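Local coordinates for KLLA0E08119p (Kluyveromyces lactis, PDB 3VA7), which probably catalyses the ATP-driven, biotin-dependent carboxylation of urea to urea-1-carboxylate, this chain being the urea carboxylase part of a longer multifunctional protein, at residues A[726-731]-A[989-994]; A[1022-1027]-A[1033-1038]; A[1047-1052]-A[1081-1086]. All coordinates share one frame; numbering follows the deposited sequence.

Interaction 1 of 3, residues A[726-731]-A[989-994]; sequences AHDYVY and LGDVFL. With URE (urea), chain C; BTI (5-(hexahydro-2-oxo-1H-thieno[3,4-D]imidazol-6-yl)pentanal), chain B.
The carboxylates of Asp728 and Asp991 meet corner to corner, their planes turned 49° apart, while the two side chains cross at about a right angle. Asp728 OD1 lies 2.5 Å from Asp991 OD2. Among the aromatic rings of 726-731, the edge of Tyr731 faces CE1 of Tyr729 in its plane. The edge of Tyr729 is met in plane by the CB of Ala726 and the carbonyl O of His727. Asp728 turns its CG beside its own backbone N (chi1 -55°), which brings the carboxylate up to Asp991. Asp728 OD1 is hydrogen-bonded to Tyr1044 OH, and Asp728 OD2 forms a salt bridge with Lys1012. The two segments come from different halves of the carboxyltransferase domain: strand 725-730 belongs to subdomains A and B, and the loop 989-994 to subdomains C and D. They meet at the active site, where urea and the biotin group lie together. Asp991 OD1 approaches urea, 3.2 Å from its O and 3.5 Å from its N2. With an alanine in place of Asp991, urea would probably lose a polar neighbour on that flank and a gap would open beside OD1 of Asp728. A cis peptide bond joins Asp991 to Val992 and turns the chain sharply next to the substrate. Val992 N stands 4.0 Å from the urea O, and the methyl CG1 of Val992 packs 4.1 Å from C6 of the biotin group, so one residue borders both ligands. URE N2 is 3.1 Å from BTI N3 in the ureido ring, a spacing consistent with carboxyl transfer between the two molecules. Tyr731, at the end of 726-731, borders the ureido ring and is hydrogen-bonded through its OH to Phe756 N.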
loop_
_atom_site.group_PDB
_atom_site.type_symbol
_atom_site.label_atom_id
_atom_site.label_comp_id
_atom_site.label_asym_id
_atom_site.label_seq_id
_atom_site.Cartn_x
_atom_site.Cartn_y
_atom_site.Cartn_z
ATOM N N ALA A 726 -8.761 -26.733 -13.512
ATOM C CA ALA A 726 -10.177 -26.471 -13.648
ATOM C C ALA A 726 -10.317 -25.181 -14.383
ATOM O O ALA A 726 -9.465 -24.291 -14.248
ATOM C CB ALA A 726 -10.817 -26.340 -12.250
ATOM N N HIS A 727 -11.388 -25.060 -15.173
ATOM C CA HIS A 727 -11.690 -23.762 -15.752
ATOM C C HIS A 727 -11.879 -22.772 -14.590
ATOM O O HIS A 727 -12.737 -22.922 -13.721
ATOM C CB HIS A 727 -12.900 -23.828 -16.677
ATOM C CG HIS A 727 -12.652 -24.598 -17.939
ATOM N ND1 HIS A 727 -12.178 -24.009 -19.098
ATOM C CD2 HIS A 727 -12.806 -25.916 -18.222
ATOM C CE1 HIS A 727 -12.086 -24.927 -20.039
ATOM N NE2 HIS A 727 -12.445 -26.093 -19.532
ATOM N N ASP A 728 -11.021 -21.779 -14.565
ATOM C CA ASP A 728 -10.920 -20.859 -13.428
ATOM C C ASP A 728 -12.300 -20.359 -12.997
ATOM O O ASP A 728 -13.141 -20.010 -13.862
ATOM C CB ASP A 728 -9.918 -19.723 -13.746
ATOM C CG ASP A 728 -8.528 -20.258 -14.160
ATOM O OD1 ASP A 728 -7.515 -19.704 -13.681
ATOM O OD2 ASP A 728 -8.452 -21.265 -14.937
ATOM N N TYR A 729 -12.522 -20.399 -11.668
ATOM C CA TYR A 729 -13.812 -20.159 -11.000
ATOM C C TYR A 729 -13.392 -19.599 -9.676
ATOM O O TYR A 729 -12.221 -19.732 -9.314
ATOM C CB TYR A 729 -14.644 -21.472 -10.812
ATOM C CG TYR A 729 -13.971 -22.433 -9.865
ATOM C CD1 TYR A 729 -13.046 -23.336 -10.323
ATOM C CD2 TYR A 729 -14.219 -22.380 -8.501
ATOM C CE1 TYR A 729 -12.394 -24.210 -9.458
ATOM C CE2 TYR A 729 -13.604 -23.243 -7.624
ATOM C CZ TYR A 729 -12.659 -24.154 -8.095
ATOM O OH TYR A 729 -11.987 -25.001 -7.208
ATOM N N VAL A 730 -14.312 -18.985 -8.947
ATOM C CA VAL A 730 -13.951 -18.212 -7.748
ATOM C C VAL A 730 -14.086 -19.091 -6.542
ATOM O O VAL A 730 -15.008 -19.916 -6.442
ATOM C CB VAL A 730 -14.746 -16.949 -7.583
ATOM C CG1 VAL A 730 -14.215 -16.133 -6.402
ATOM C CG2 VAL A 730 -14.673 -16.114 -8.899
ATOM N N TYR A 731 -13.126 -18.987 -5.658
ATOM C CA TYR A 731 -13.023 -19.949 -4.598
ATOM C C TYR A 731 -13.742 -19.393 -3.397
ATOM O O TYR A 731 -13.961 -18.180 -3.282
ATOM C CB TYR A 731 -11.574 -20.092 -4.152
ATOM C CG TYR A 731 -10.620 -20.697 -5.106
ATOM C CD1 TYR A 731 -11.036 -21.546 -6.116
ATOM C CD2 TYR A 731 -9.254 -20.467 -4.955
ATOM C CE1 TYR A 731 -10.079 -22.149 -7.011
ATOM C CE2 TYR A 731 -8.313 -21.038 -5.797
ATOM C CZ TYR A 731 -8.703 -21.882 -6.812
ATOM O OH TYR A 731 -7.717 -22.455 -7.618
ATOM N N LEU A 989 -12.076 -11.419 -12.732
ATOM C CA LEU A 989 -10.982 -10.705 -12.050
ATOM C C LEU A 989 -10.504 -11.418 -10.802
ATOM O O LEU A 989 -11.214 -12.220 -10.196
ATOM C CB LEU A 989 -11.399 -9.296 -11.693
ATOM C CG LEU A 989 -11.999 -8.415 -12.790
ATOM C CD1 LEU A 989 -12.289 -7.057 -12.239
ATOM C CD2 LEU A 989 -11.115 -8.270 -14.007
ATOM N N GLY A 990 -9.272 -11.137 -10.422
ATOM C CA GLY A 990 -8.619 -11.724 -9.227
ATOM C C GLY A 990 -8.037 -13.089 -9.457
ATOM O O GLY A 990 -8.117 -13.936 -8.582
ATOM N N ASP A 991 -7.484 -13.319 -10.654
ATOM C CA ASP A 991 -6.671 -14.530 -10.945
ATOM C C ASP A 991 -5.186 -14.135 -11.143
ATOM O O ASP A 991 -4.711 -14.040 -12.271
ATOM C CB ASP A 991 -7.167 -15.128 -12.229
ATOM C CG ASP A 991 -6.999 -16.628 -12.277
ATOM O OD1 ASP A 991 -6.112 -17.184 -11.559
ATOM O OD2 ASP A 991 -7.767 -17.250 -13.061
ATOM N N VAL A 992 -4.463 -13.835 -10.077
ATOM C CA VAL A 992 -4.908 -14.033 -8.696
ATOM C C VAL A 992 -4.514 -12.706 -8.028
ATOM O O VAL A 992 -3.433 -12.153 -8.310
ATOM C CB VAL A 992 -4.209 -15.319 -8.244
ATOM C CG1 VAL A 992 -2.825 -15.121 -7.680
ATOM C CG2 VAL A 992 -5.067 -16.265 -7.551
ATOM N N PHE A 993 -5.453 -12.115 -7.287
ATOM C CA PHE A 993 -5.265 -10.857 -6.499
ATOM C C PHE A 993 -5.402 -9.612 -7.278
ATOM O O PHE A 993 -5.035 -9.543 -8.431
ATOM C CB PHE A 993 -3.925 -10.793 -5.710
ATOM C CG PHE A 993 -3.726 -11.973 -4.794
ATOM C CD1 PHE A 993 -2.944 -13.047 -5.189
ATOM C CD2 PHE A 993 -4.407 -12.038 -3.548
ATOM C CE1 PHE A 993 -2.815 -14.162 -4.364
ATOM C CE2 PHE A 993 -4.288 -13.138 -2.721
ATOM C CZ PHE A 993 -3.485 -14.209 -3.116
ATOM N N LEU A 994 -5.841 -8.596 -6.556
ATOM C CA LEU A 994 -6.019 -7.233 -7.017
ATOM C C LEU A 994 -6.374 -7.098 -8.508
ATOM O O LEU A 994 -5.640 -6.540 -9.298
ATOM C CB LEU A 994 -4.830 -6.400 -6.586
ATOM C CG LEU A 994 -4.359 -6.678 -5.137
ATOM C CD1 LEU A 994 -3.066 -5.882 -4.869
ATOM C CD2 LEU A 994 -5.368 -6.406 -4.049
HETATM C C URE C . -2.513 -18.067 -11.199
HETATM O O URE C . -2.878 -17.040 -11.825
HETATM N N1 URE C . -1.282 -18.237 -10.785
HETATM N N2 URE C . -3.285 -19.118 -10.885
HETATM C C11 BTI B . 0.322 -20.342 -0.194
HETATM O O11 BTI B . 1.194 -20.707 -1.042
HETATM C C10 BTI B . -1.195 -20.154 -0.499
HETATM C C9 BTI B . -1.475 -20.376 -1.984
HETATM C C8 BTI B . -2.938 -20.535 -2.373
HETATM C C7 BTI B . -3.186 -21.236 -3.724
HETATM C C2 BTI B . -2.385 -20.693 -4.889
HETATM S S1 BTI B . -2.698 -18.980 -5.202
HETATM C C6 BTI B . -2.203 -19.067 -6.887
HETATM C C5 BTI B . -2.400 -20.489 -7.363
HETATM N N3 BTI B . -3.658 -20.407 -8.059
HETATM C C3 BTI B . -4.600 -21.033 -7.405
HETATM O O3 BTI B . -5.834 -21.155 -7.849
HETATM N N2 BTI B . -4.159 -21.564 -6.283
HETATM C C4 BTI B . -2.712 -21.419 -6.183
#

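Interaction 2 of 3, residues A[1022-1027]-A[1033-1038]; sequences RGVVGI and CIYNAE. With URE (urea), chain C.
Tyr1035 and Val1024 form the inner layer of this contact, beside urea. The backbone N of Tyr1035 donates to Val1024 O at 2.9 Å, and the same oxygen lies in the plane of the Tyr1035 ring, at its edge, 3.3 Å from CD1. Val1024 CG1 packs near Tyr1035 CD1, at 3.9 Å. With CG beside its backbone N (chi1 -70°), the tyrosine carries its OH to urea N1. Cys1033 SG comes within 3.6 Å of the urea O. Behind these side chains stands an antiparallel beta hairpin: Gly1026 and Cys1033 are a hydrogen-bonded pair, bonded both ways, and Val1025 and Ile1034 a non-hydrogen-bonded pair whose side chains lie side by side. A CB on Gly1026 would crowd the Cys1033 sulfur and the Tyr1035 ring. Further out, Gly1023 N donates to Tyr1035 O, and Arg1022 N reaches Glu1038 OE2 at 3.1 Å from above the carboxylate plane; Glu1038 OE1 is hydrogen-bonded to Tyr1019 OH, and the Arg1022 guanidinium pairs with Asp1094. The Tyr1035 OH receives N-H groups from Arg1017 NH2 and the backbone N of Tyr1044, and a weak hydrogen bond from urea N1, so it meets the substrate as an acceptor, probably polarised by the arginine.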
loop_
_atom_site.group_PDB
_atom_site.type_symbol
_atom_site.label_atom_id
_atom_site.label_comp_id
_atom_site.label_asym_id
_atom_site.label_seq_id
_atom_site.Cartn_x
_atom_site.Cartn_y
_atom_site.Cartn_z
ATOM N N ARG A 1022 5.565 -8.755 -9.691
ATOM C CA ARG A 1022 4.498 -7.843 -10.163
ATOM C C ARG A 1022 4.553 -7.612 -11.675
ATOM O O ARG A 1022 5.600 -7.283 -12.233
ATOM C CB ARG A 1022 4.668 -6.520 -9.409
ATOM C CG ARG A 1022 3.825 -5.318 -9.830
ATOM C CD ARG A 1022 3.608 -4.400 -8.652
ATOM N NE ARG A 1022 3.704 -2.959 -8.964
ATOM C CZ ARG A 1022 4.824 -2.326 -9.286
ATOM N NH1 ARG A 1022 5.946 -3.009 -9.375
ATOM N NH2 ARG A 1022 4.837 -1.025 -9.520
ATOM N N GLY A 1023 3.429 -7.800 -12.346
ATOM C CA GLY A 1023 3.324 -7.559 -13.785
ATOM C C GLY A 1023 3.652 -8.753 -14.662
ATOM O O GLY A 1023 3.438 -8.701 -15.876
ATOM N N VAL A 1024 4.159 -9.831 -14.063
ATOM C CA VAL A 1024 4.412 -11.079 -14.818
ATOM C C VAL A 1024 3.160 -11.558 -15.577
ATOM O O VAL A 1024 2.050 -11.520 -15.040
ATOM C CB VAL A 1024 4.943 -12.167 -13.890
ATOM C CG1 VAL A 1024 4.849 -13.521 -14.522
ATOM C CG2 VAL A 1024 6.412 -11.861 -13.496
ATOM N N VAL A 1025 3.319 -11.951 -16.836
ATOM C CA VAL A 1025 2.234 -12.477 -17.601
ATOM C C VAL A 1025 2.306 -13.994 -17.628
ATOM O O VAL A 1025 3.419 -14.589 -17.851
ATOM C CB VAL A 1025 2.293 -11.916 -19.014
ATOM C CG1 VAL A 1025 1.355 -12.660 -20.001
ATOM C CG2 VAL A 1025 2.017 -10.374 -18.987
ATOM N N GLY A 1026 1.161 -14.647 -17.395
ATOM C CA GLY A 1026 1.146 -16.074 -17.387
ATOM C C GLY A 1026 0.207 -16.754 -18.367
ATOM O O GLY A 1026 -0.731 -16.123 -18.922
ATOM N N ILE A 1027 0.460 -18.059 -18.570
ATOM C CA ILE A 1027 -0.389 -18.879 -19.403
ATOM C C ILE A 1027 -0.635 -20.138 -18.649
ATOM O O ILE A 1027 0.284 -20.861 -18.286
ATOM C CB ILE A 1027 0.170 -19.141 -20.824
ATOM C CG1 ILE A 1027 0.530 -17.822 -21.511
ATOM C CG2 ILE A 1027 -0.819 -19.916 -21.687
ATOM C CD1 ILE A 1027 -0.626 -17.155 -22.280
ATOM N N CYS A 1033 -3.055 -14.669 -17.735
ATOM C CA CYS A 1033 -3.210 -13.771 -16.575
ATOM C C CYS A 1033 -2.069 -12.760 -16.475
ATOM O O CYS A 1033 -0.981 -12.981 -17.020
ATOM C CB CYS A 1033 -3.290 -14.548 -15.280
ATOM S SG CYS A 1033 -1.696 -15.121 -14.670
ATOM N N ILE A 1034 -2.347 -11.635 -15.826
ATOM C CA ILE A 1034 -1.342 -10.666 -15.443
ATOM C C ILE A 1034 -1.353 -10.648 -13.924
ATOM O O ILE A 1034 -2.407 -10.446 -13.323
ATOM C CB ILE A 1034 -1.660 -9.278 -15.963
ATOM C CG1 ILE A 1034 -1.579 -9.285 -17.482
ATOM C CG2 ILE A 1034 -0.706 -8.297 -15.386
ATOM C CD1 ILE A 1034 -2.137 -8.023 -18.153
ATOM N N TYR A 1035 -0.204 -10.919 -13.297
ATOM C CA TYR A 1035 -0.140 -10.933 -11.820
ATOM C C TYR A 1035 -0.090 -9.485 -11.328
ATOM O O TYR A 1035 0.959 -8.853 -11.372
ATOM C CB TYR A 1035 1.055 -11.740 -11.316
ATOM C CG TYR A 1035 0.946 -13.229 -11.530
ATOM C CD1 TYR A 1035 1.370 -13.800 -12.726
ATOM C CD2 TYR A 1035 0.430 -14.087 -10.555
ATOM C CE1 TYR A 1035 1.290 -15.166 -12.979
ATOM C CE2 TYR A 1035 0.342 -15.524 -10.803
ATOM C CZ TYR A 1035 0.772 -16.024 -12.040
ATOM O OH TYR A 1035 0.724 -17.373 -12.390
ATOM N N ASN A 1036 -1.224 -8.943 -10.893
ATOM C CA ASN A 1036 -1.253 -7.513 -10.503
ATOM C C ASN A 1036 -0.507 -7.165 -9.217
ATOM O O ASN A 1036 -0.255 -5.984 -8.972
ATOM C CB ASN A 1036 -2.682 -6.934 -10.447
ATOM C CG ASN A 1036 -3.293 -6.786 -11.805
ATOM O OD1 ASN A 1036 -2.576 -6.820 -12.818
ATOM N ND2 ASN A 1036 -4.632 -6.590 -11.855
ATOM N N ALA A 1037 -0.180 -8.166 -8.397
ATOM C CA ALA A 1037 0.495 -7.910 -7.110
ATOM C C ALA A 1037 1.926 -8.482 -7.010
ATOM O O ALA A 1037 2.202 -9.577 -7.511
ATOM C CB ALA A 1037 -0.338 -8.448 -5.992
ATOM N N GLU A 1038 2.797 -7.759 -6.320
ATOM C CA GLU A 1038 4.161 -8.163 -6.091
ATOM C C GLU A 1038 4.216 -9.255 -4.995
ATOM O O GLU A 1038 3.714 -9.055 -3.905
ATOM C CB GLU A 1038 4.962 -6.941 -5.649
ATOM C CG GLU A 1038 6.363 -7.227 -5.104
ATOM C CD GLU A 1038 7.280 -7.930 -6.111
ATOM O OE1 GLU A 1038 8.013 -8.811 -5.657
ATOM O OE2 GLU A 1038 7.256 -7.632 -7.349
HETATM C C URE C . -2.513 -18.067 -11.199
HETATM O O URE C . -2.878 -17.040 -11.825
HETATM N N1 URE C . -1.282 -18.237 -10.785
HETATM N N2 URE C . -3.285 -19.118 -10.885
#

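Interaction 3 of 3, residues A[1047-1052]-A[1081-1086]; sequences VGRTIT and VTEEEL
Glu1083 and Leu1086 are the residues through which 1081-1086 reaches Arg1049. Thr1082 holds the N-cap position of helix 1083-1094, and its backbone N donates to Glu1085 OE1 at 3.1 Å, from above the carboxylate plane; the Thr1082 side chain makes no capping bond. Glu1083, in the first turn, holds its chain extended and brings OE2 to the edge of the Arg1049 guanidinium, a long salt bridge of 3.8 Å to NH2. The two flat groups stand almost perpendicular, 85° apart. Other partners hold both charged groups: Asp936 and Glu1087 form salt bridges with Arg1049, and Ser937 N bonds Glu1083 OE1. Leu1086 carries most of the packing. Its CG is anti to the backbone N (chi1 175°), and CD2 sits over the centre of one guanidinium face, 3.9 Å from Arg1049 CZ. The same methyl lies 3.3 Å from Arg1049 O, while CD1 reaches Thr1050 C at 4.1 Å. Helix 1083-1094 thus lies against Arg1049 of strand 1045-1049 and the residues that follow: Ile1051 touches Ile1089 and Ile1090 further along the helix, and Leu1086 also packs on Ala933 of strand 922-934.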
loop_
_atom_site.group_PDB
_atom_site.type_symbol
_atom_site.label_atom_id
_atom_site.label_comp_id
_atom_site.label_asym_id
_atom_site.label_seq_id
_atom_site.Cartn_x
_atom_site.Cartn_y
_atom_site.Cartn_z
ATOM N N VAL A 1047 5.880 -16.188 -18.923
ATOM C CA VAL A 1047 6.104 -15.938 -20.330
ATOM C C VAL A 1047 6.729 -14.543 -20.510
ATOM O O VAL A 1047 7.471 -14.308 -21.459
ATOM C CB VAL A 1047 4.724 -16.148 -20.927
ATOM C CG1 VAL A 1047 4.054 -14.938 -21.579
ATOM C CG2 VAL A 1047 4.604 -17.461 -21.570
ATOM N N GLY A 1048 6.510 -13.618 -19.577
ATOM C CA GLY A 1048 7.041 -12.275 -19.765
ATOM C C GLY A 1048 6.409 -11.303 -18.802
ATOM O O GLY A 1048 5.714 -11.726 -17.857
ATOM N N ARG A 1049 6.634 -10.005 -18.992
ATOM C CA ARG A 1049 6.119 -9.071 -18.013
ATOM C C ARG A 1049 5.608 -7.766 -18.619
ATOM O O ARG A 1049 6.239 -7.220 -19.514
ATOM C CB ARG A 1049 7.165 -8.847 -16.927
ATOM C CG ARG A 1049 6.740 -8.038 -15.757
ATOM C CD ARG A 1049 7.876 -7.932 -14.690
ATOM N NE ARG A 1049 9.217 -7.777 -15.247
ATOM C CZ ARG A 1049 10.026 -6.740 -15.021
ATOM N NH1 ARG A 1049 9.674 -5.768 -14.192
ATOM N NH2 ARG A 1049 11.220 -6.703 -15.597
ATOM N N THR A 1050 4.437 -7.321 -18.137
ATOM C CA THR A 1050 3.846 -6.000 -18.393
ATOM C C THR A 1050 3.874 -5.161 -17.128
ATOM O O THR A 1050 4.673 -5.403 -16.198
ATOM C CB THR A 1050 2.316 -6.046 -18.589
ATOM O OG1 THR A 1050 1.807 -7.393 -18.589
ATOM C CG2 THR A 1050 1.849 -5.190 -19.760
ATOM N N ILE A 1051 2.964 -4.179 -17.112
ATOM C CA ILE A 1051 2.678 -3.346 -15.961
ATOM C C ILE A 1051 1.427 -3.897 -15.254
ATOM O O ILE A 1051 0.491 -4.394 -15.911
ATOM C CB ILE A 1051 2.329 -1.871 -16.365
ATOM C CG1 ILE A 1051 1.049 -1.838 -17.249
ATOM C CG2 ILE A 1051 3.521 -1.175 -16.933
ATOM C CD1 ILE A 1051 0.638 -0.531 -17.792
ATOM N N THR A 1052 1.388 -3.728 -13.934
ATOM C CA THR A 1052 0.244 -4.132 -13.132
ATOM C C THR A 1052 -1.013 -3.463 -13.601
ATOM O O THR A 1052 -1.017 -2.277 -13.909
ATOM C CB THR A 1052 0.435 -3.781 -11.622
ATOM O OG1 THR A 1052 -0.691 -4.294 -10.889
ATOM C CG2 THR A 1052 0.580 -2.303 -11.419
ATOM N N VAL A 1081 8.137 -4.645 -25.957
ATOM C CA VAL A 1081 9.197 -3.776 -25.482
ATOM C C VAL A 1081 10.330 -4.603 -24.864
ATOM O O VAL A 1081 10.168 -5.792 -24.450
ATOM C CB VAL A 1081 8.792 -2.753 -24.381
ATOM C CG1 VAL A 1081 7.902 -1.703 -24.925
ATOM C CG2 VAL A 1081 8.232 -3.437 -23.083
ATOM N N THR A 1082 11.471 -3.935 -24.803
ATOM C CA THR A 1082 12.684 -4.444 -24.203
ATOM C C THR A 1082 12.537 -4.441 -22.686
ATOM O O THR A 1082 11.779 -3.647 -22.170
ATOM C CB THR A 1082 13.796 -3.478 -24.663
ATOM O OG1 THR A 1082 14.374 -4.013 -25.859
ATOM C CG2 THR A 1082 14.860 -3.224 -23.606
ATOM N N GLU A 1083 13.265 -5.292 -21.969
ATOM C CA GLU A 1083 13.276 -5.208 -20.508
ATOM C C GLU A 1083 13.547 -3.792 -19.971
ATOM O O GLU A 1083 12.780 -3.276 -19.134
ATOM C CB GLU A 1083 14.184 -6.229 -19.840
ATOM C CG GLU A 1083 14.205 -6.021 -18.348
ATOM C CD GLU A 1083 14.707 -7.199 -17.544
ATOM O OE1 GLU A 1083 14.883 -8.272 -18.111
ATOM O OE2 GLU A 1083 14.923 -7.049 -16.328
ATOM N N GLU A 1084 14.607 -3.147 -20.442
ATOM C CA GLU A 1084 14.941 -1.796 -19.970
ATOM C C GLU A 1084 13.854 -0.754 -20.374
ATOM O O GLU A 1084 13.546 0.144 -19.614
ATOM C CB GLU A 1084 16.358 -1.382 -20.445
ATOM C CG GLU A 1084 17.180 -0.440 -19.479
ATOM C CD GLU A 1084 17.539 -1.060 -18.103
ATOM O OE1 GLU A 1084 17.202 -0.473 -17.036
ATOM O OE2 GLU A 1084 18.150 -2.149 -18.075
ATOM N N GLU A 1085 13.259 -0.882 -21.548
ATOM C CA GLU A 1085 12.186 0.005 -21.924
ATOM C C GLU A 1085 10.970 -0.179 -21.001
ATOM O O GLU A 1085 10.202 0.784 -20.778
ATOM C CB GLU A 1085 11.743 -0.238 -23.359
ATOM C CG GLU A 1085 12.717 0.183 -24.430
ATOM C CD GLU A 1085 12.302 -0.215 -25.872
ATOM O OE1 GLU A 1085 11.430 -1.079 -26.128
ATOM O OE2 GLU A 1085 12.903 0.332 -26.792
ATOM N N LEU A 1086 10.783 -1.416 -20.513
ATOM C CA LEU A 1086 9.708 -1.777 -19.598
ATOM C C LEU A 1086 9.960 -1.245 -18.218
ATOM O O LEU A 1086 9.047 -0.899 -17.538
ATOM C CB LEU A 1086 9.514 -3.304 -19.509
ATOM C CG LEU A 1086 8.484 -3.755 -18.471
ATOM C CD1 LEU A 1086 7.106 -3.377 -18.942
ATOM C CD2 LEU A 1086 8.515 -5.224 -18.225
#

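Overall arrangement
Along the chain the three contacts come in series, and each includes residues of the C and D part of the carboxyltransferase domain. Interactions 1 and 2, with centres about 13 Å apart, both touch urea; the Leu994 O to Asn1036 ND2 pairing joins them. The centre of interaction 3 is about 11 Å from that of interaction 2 and about 23 Å from that of interaction 1. Strands 1024-1028 and 1045-1049 are neighbours in one mixed sheet, and Val1025 N meets Gly1048 O between interactions 2 and 3. The series runs from the interface of the two subdomain pairs, where urea and biotin meet, through the hairpin beside urea to helix 1083-1094, packed on the same mixed sheet.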